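Local coordinates for importin-95 (Chaetomium thermophilum, PDB 4XRI), which is a flexible HEAT-repeat nuclear import receptor of the importin beta family, which carries proteins into the nucleus and probably binds a small GTPase, at residues A[213-218]-A[257-262]. The protein carries 2 engineered substitutions. Numbering follows the deposited sequence.
Sequences SLEFVG and MALYYE
Tyr260 and Leu259 reach from the C-terminal part of helix 243-260 to Leu214 and Glu215 in the short helix 214-217. The contact joins these two helices within one HEAT-repeat solenoid, the short helix coming earlier in the chain. The backbones stay well apart: the closest CA pair, Glu215 and Leu259, is 8.1 Å apart. Side chains therefore bridge the gap.

Tyr260 approaches hydroxyl first. Its OH lies 3.3 Å from Leu214 O, and this carbonyl oxygen sits at the edge of the ring, near its plane. This is a weak hydrogen bond at best. Leu214 O also receives a weak bond from Gly218 N, within the helical turn. The hydroxyl also touches the backbone at Glu215, with OH 3.7 Å from CA. Within its own segment, the ring has Leu259 CB over the centre of one face, 3.6 Å above the plane. Phe221 stacks with the same ring and ties it to the chain that follows helix 214-217.

Leu259 makes the apolar part of the contact. With CG beside the backbone N (chi1 -73°), Leu259 sends its branch across the gap, where the two methyls meet different atoms. CD1 packs on Leu214 CB at 4.2 Å and also touches Glu215 CG. The side chains of Leu259 and Glu215 cross at about a right angle.

Glu215 runs out straight (chi2 -166°), which carries the carboxylate past the point where CG touches the leucine. Arg175 holds the carboxylate by a salt bridge at OE1. Leu214 and Tyr260 are buried; Leu259, by contrast, is exposed. On the carboxylate, the other oxygen, OE2, rests 3.9 Å from Leu259 CD2.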
# COMPACT_ATOMS: atom_id res chain seq x y z
N SER A 213 6.33 24.32 -9.14
CA SER A 213 5.93 24.62 -10.51
C SER A 213 6.65 23.76 -11.55
O SER A 213 6.52 23.99 -12.75
CB SER A 213 6.18 26.10 -10.82
OG SER A 213 5.57 26.93 -9.85
N LEU A 214 7.38 22.75 -11.08
CA LEU A 214 8.26 21.96 -11.94
C LEU A 214 7.56 21.32 -13.12
O LEU A 214 8.02 21.43 -14.26
CB LEU A 214 8.96 20.89 -11.12
CG LEU A 214 10.24 21.37 -10.42
CD1 LEU A 214 10.86 20.25 -9.59
CD2 LEU A 214 11.23 21.88 -11.45
N GLU A 215 6.45 20.64 -12.85
CA GLU A 215 5.68 19.99 -13.91
C GLU A 215 5.24 20.99 -14.97
O GLU A 215 5.26 20.69 -16.17
CB GLU A 215 4.46 19.28 -13.32
CG GLU A 215 4.80 18.14 -12.37
CD GLU A 215 3.61 17.24 -12.08
OE1 GLU A 215 2.48 17.60 -12.46
OE2 GLU A 215 3.82 16.16 -11.48
N PHE A 216 4.88 22.20 -14.54
CA PHE A 216 4.41 23.22 -15.47
C PHE A 216 5.54 23.98 -16.16
O PHE A 216 5.72 23.87 -17.37
CB PHE A 216 3.49 24.21 -14.76
CG PHE A 216 3.12 25.41 -15.60
CD1 PHE A 216 2.18 25.30 -16.61
CD2 PHE A 216 3.72 26.64 -15.38
CE1 PHE A 216 1.85 26.39 -17.39
CE2 PHE A 216 3.39 27.73 -16.15
CZ PHE A 216 2.45 27.61 -17.16
N VAL A 217 6.31 24.76 -15.39
CA VAL A 217 7.23 25.73 -15.98
C VAL A 217 8.36 25.11 -16.79
O VAL A 217 8.86 25.72 -17.74
CB VAL A 217 7.87 26.65 -14.90
CG1 VAL A 217 6.81 27.47 -14.19
CG2 VAL A 217 8.69 25.85 -13.90
N GLY A 218 8.77 23.90 -16.43
CA GLY A 218 9.88 23.26 -17.11
C GLY A 218 9.51 22.82 -18.51
O GLY A 218 10.37 22.42 -19.30
N MET A 257 14.87 15.16 -10.02
CA MET A 257 15.38 13.81 -10.23
C MET A 257 14.24 12.81 -10.39
O MET A 257 14.30 11.93 -11.25
CB MET A 257 16.28 13.40 -9.07
CG MET A 257 16.84 11.98 -9.19
SD MET A 257 17.87 11.75 -10.66
CE MET A 257 19.16 12.95 -10.36
N ALA A 258 13.21 12.95 -9.57
CA ALA A 258 12.07 12.03 -9.59
C ALA A 258 11.30 12.13 -10.90
O ALA A 258 10.78 11.14 -11.41
CB ALA A 258 11.15 12.31 -8.41
N LEU A 259 11.23 13.34 -11.44
CA LEU A 259 10.47 13.59 -12.66
C LEU A 259 11.31 13.45 -13.93
O LEU A 259 10.81 13.01 -14.96
CB LEU A 259 9.85 14.99 -12.62
CG LEU A 259 8.67 15.24 -11.68
CD1 LEU A 259 8.53 16.73 -11.41
CD2 LEU A 259 7.39 14.68 -12.28
N TYR A 260 12.58 13.84 -13.86
CA TYR A 260 13.37 13.99 -15.07
C TYR A 260 14.71 13.28 -15.03
O TYR A 260 15.70 13.80 -15.53
CB TYR A 260 13.58 15.48 -15.36
CG TYR A 260 12.30 16.26 -15.36
CD1 TYR A 260 11.30 15.98 -16.28
CD2 TYR A 260 12.08 17.28 -14.44
CE1 TYR A 260 10.11 16.69 -16.28
CE2 TYR A 260 10.89 17.99 -14.44
CZ TYR A 260 9.92 17.69 -15.36
OH TYR A 260 8.74 18.40 -15.36
N TYR A 261 14.72 12.08 -14.45
CA TYR A 261 15.92 11.25 -14.36
C TYR A 261 16.65 11.17 -15.70
O TYR A 261 17.88 11.29 -15.76
CB TYR A 261 15.55 9.85 -13.89
CG TYR A 261 16.68 8.84 -14.01
CD1 TYR A 261 17.54 8.60 -12.94
CD2 TYR A 261 16.87 8.12 -15.18
CE1 TYR A 261 18.56 7.68 -13.04
CE2 TYR A 261 17.90 7.20 -15.29
CZ TYR A 261 18.74 6.99 -14.22
OH TYR A 261 19.76 6.07 -14.33
N GLU A 262 15.88 10.97 -16.77
CA GLU A 262 16.44 10.75 -18.10
C GLU A 262 17.25 11.94 -18.62
O GLU A 262 18.05 11.79 -19.54
CB GLU A 262 15.31 10.43 -19.08
CG GLU A 262 14.31 11.56 -19.28
CD GLU A 262 13.21 11.19 -20.26
OE1 GLU A 262 13.33 10.13 -20.92
OE2 GLU A 262 12.23 11.95 -20.37